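Long-range contact in monosaccharide ABC transporter substrate-binding protein, CUT2 family (Acidothermus cellulolyticus, PDB 4RU1), which probably serves as the sugar-binding component of an ABC importer and is seen here holding myo-inositol: residues D78-T83 / A100-V105. Numbering follows the deposited sequence.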
ATOM      1  N   ASP A  78     -23.640   0.640   7.188  1.00 16.32           N
ATOM      2  CA  ASP A  78     -23.769   2.104   7.076  1.00 16.11           C
ATOM      3  C   ASP A  78     -22.779   2.748   6.099  1.00 16.48           C
ATOM      4  O   ASP A  78     -23.018   3.880   5.645  1.00 16.09           O
ATOM      5  CB  ASP A  78     -23.669   2.765   8.433  1.00 16.88           C
ATOM      6  CG  ASP A  78     -24.761   2.280   9.354  1.00 19.59           C
ATOM      7  OD1 ASP A  78     -25.909   2.547   9.043  1.00 21.41           O
ATOM      8  OD2 ASP A  78     -24.496   1.525  10.346  1.00 19.01           O
ATOM      9  N   GLY A  79     -21.641   2.066   5.832  1.00 12.99           N
ATOM     10  CA  GLY A  79     -20.658   2.525   4.880  1.00 15.13           C
ATOM     11  C   GLY A  79     -19.689   1.412   4.613  1.00 12.34           C
ATOM     12  O   GLY A  79     -19.538   0.491   5.390  1.00 15.82           O
ATOM     13  N   ILE A  80     -19.019   1.604   3.499  1.00 14.15           N
ATOM     14  CA  ILE A  80     -18.033   0.717   2.980  1.00 14.95           C
ATOM     15  C   ILE A  80     -16.748   1.495   2.715  1.00 12.85           C
ATOM     16  O   ILE A  80     -16.746   2.526   2.083  1.00 15.15           O
ATOM     17  CB  ILE A  80     -18.489   0.023   1.693  1.00 15.53           C
ATOM     18  CG1 ILE A  80     -19.720  -0.927   1.967  1.00 14.81           C
ATOM     19  CG2 ILE A  80     -17.308  -0.742   1.033  1.00 15.96           C
ATOM     20  CD1 ILE A  80     -20.389  -1.460   0.734  1.00 18.55           C
ATOM     21  N   ALA A  81     -15.647   0.933   3.213  1.00 13.36           N
ATOM     22  CA  ALA A  81     -14.312   1.350   2.873  1.00 14.84           C
ATOM     23  C   ALA A  81     -13.637   0.245   2.081  1.00 14.50           C
ATOM     24  O   ALA A  81     -13.547  -0.923   2.585  1.00 15.90           O
ATOM     25  CB  ALA A  81     -13.607   1.649   4.176  1.00 15.59           C
ATOM     26  N   VAL A  82     -13.225   0.529   0.839  1.00 12.38           N
ATOM     27  CA  VAL A  82     -12.798  -0.527  -0.061  1.00 12.68           C
ATOM     28  C   VAL A  82     -11.514  -0.186  -0.809  1.00 12.60           C
ATOM     29  O   VAL A  82     -11.232   0.962  -1.117  1.00 13.64           O
ATOM     30  CB  VAL A  82     -13.897  -0.794  -1.089  1.00 13.99           C
ATOM     31  CG1 VAL A  82     -14.152   0.378  -2.024  1.00 21.61           C
ATOM     32  CG2 VAL A  82     -13.636  -2.073  -1.825  1.00 15.73           C
ATOM     33  N   THR A  83     -10.698  -1.205  -1.076  1.00 12.08           N
ATOM     34  CA  THR A  83      -9.478  -1.068  -1.928  1.00 11.96           C
ATOM     35  C   THR A  83      -9.777  -1.493  -3.378  1.00 15.82           C
ATOM     36  O   THR A  83     -10.635  -2.362  -3.600  1.00 14.19           O
ATOM     37  CB  THR A  83      -8.307  -1.891  -1.375  1.00 13.10           C
ATOM     38  OG1 THR A  83      -8.629  -3.285  -1.545  1.00 13.61           O
ATOM     39  CG2 THR A  83      -8.118  -1.603   0.068  1.00 13.07           C
ATOM     40  N   ALA A 100     -27.260   1.252  -4.277  1.00 21.83           N
ATOM     41  CA  ALA A 100     -28.048   0.844  -3.137  1.00 27.46           C
ATOM     42  C   ALA A 100     -28.074   1.868  -1.972  1.00 23.33           C
ATOM     43  O   ALA A 100     -28.612   1.568  -0.907  1.00 25.49           O
ATOM     44  CB  ALA A 100     -27.609  -0.542  -2.650  1.00 22.42           C
ATOM     45  N   GLY A 101     -27.476   3.052  -2.148  1.00 21.63           N
ATOM     46  CA  GLY A 101     -27.523   4.090  -1.107  1.00 23.17           C
ATOM     47  C   GLY A 101     -26.487   4.004   0.005  1.00 19.19           C
ATOM     48  O   GLY A 101     -26.654   4.658   1.051  1.00 20.57           O
ATOM     49  N   ILE A 102     -25.520   3.097  -0.134  1.00 17.95           N
ATOM     50  CA  ILE A 102     -24.482   2.969   0.886  1.00 16.85           C
ATOM     51  C   ILE A 102     -23.297   3.806   0.502  1.00 16.27           C
ATOM     52  O   ILE A 102     -22.834   3.695  -0.601  1.00 19.54           O
ATOM     53  CB  ILE A 102     -24.035   1.496   1.078  1.00 20.49           C
ATOM     54  CG1 ILE A 102     -25.266   0.647   1.484  1.00 22.97           C
ATOM     55  CG2 ILE A 102     -22.882   1.406   2.044  1.00 19.47           C
ATOM     56  CD1 ILE A 102     -25.031  -0.846   1.404  1.00 20.30           C
ATOM     57  N   PRO A 103     -22.855   4.736   1.387  1.00 17.70           N
ATOM     58  CA  PRO A 103     -21.696   5.565   1.033  1.00 14.64           C
ATOM     59  C   PRO A 103     -20.410   4.748   1.010  1.00 17.04           C
ATOM     60  O   PRO A 103     -20.201   3.878   1.905  1.00 15.91           O
ATOM     61  CB  PRO A 103     -21.651   6.567   2.155  1.00 15.71           C
ATOM     62  CG  PRO A 103     -22.225   5.910   3.316  1.00 18.15           C
ATOM     63  CD  PRO A 103     -23.356   5.086   2.722  1.00 20.14           C
ATOM     64  N   VAL A 104     -19.591   4.989  -0.006  0.50 14.93           N
ATOM     65  CA  VAL A 104     -18.308   4.295  -0.093  0.50 20.26           C
ATOM     66  C   VAL A 104     -17.147   5.277  -0.156  0.50 14.75           C
ATOM     67  O   VAL A 104     -17.225   6.373  -0.755  0.50 16.77           O
ATOM     68  CB  VAL A 104     -18.241   3.349  -1.288  0.50 14.31           C
ATOM     69  CG1 VAL A 104     -18.398   4.166  -2.529  0.50 27.05           C
ATOM     70  CG2 VAL A 104     -16.936   2.592  -1.302  0.50 16.10           C
ATOM     71  N   VAL A 105     -16.104   4.872   0.533  1.00 13.53           N
ATOM     72  CA  VAL A 105     -14.797   5.523   0.501  1.00 14.66           C
ATOM     73  C   VAL A 105     -13.809   4.501   0.015  1.00 18.64           C
ATOM     74  O   VAL A 105     -13.891   3.344   0.418  1.00 16.99           O
ATOM     75  CB  VAL A 105     -14.423   6.145   1.835  1.00 17.36           C
ATOM     76  CG1 VAL A 105     -12.969   6.662   1.874  1.00 20.63           C
ATOM     77  CG2 VAL A 105     -15.377   7.324   2.112  1.00 15.78           C
TER
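Ile80 lies beside Val104 in a parallel strand pair, and its backbone is gripped from both ends: its N donates to Pro103 O (3.0 Å), and its O accepts from Val105 N (2.9 Å) in a nearly straight bond of 169°. Val82 N continues the pairing by reaching Val105 O at 2.9 Å. Ile80 has the most surface buried by the contact, and its branching lets one side chain meet two neighbours. CG1 and CD1 lie against Ile102 CG2, whereas CG2, anti to the backbone N, turns to Val104 CG2 at 4.1 Å. That same Val104 methyl touches Val82 CG1 (3.6 Å); beta-branched residues, well suited to extended backbone, thus line the face that the helices cover. Val105, on the face shared with Ala81, contributes chiefly its backbone. Ile102 CG2 rests on Gly79 CA at 3.8 Å; a side chain on Gly79 would begin close to Pro103 O, which its CA already approaches in a CA-H...O contact. Pro103 has no N-H to offer, and its ring sets CG and CD against Asp78 O, CD at 3.2 Å. With an alanine here the bond from Ile80 N could remain, but Asp78 O is likely to lose the ring carbons set against it and the chain to be freer to turn before the strand. The pair closes the beta-alpha-beta crossover through helix 87-99; that helix and helix 62-74 cover the Ile80 face, helix 253-270 packs on Ala81 and Val105, and strand 21-27 flanks strand 79-82 on its other edge.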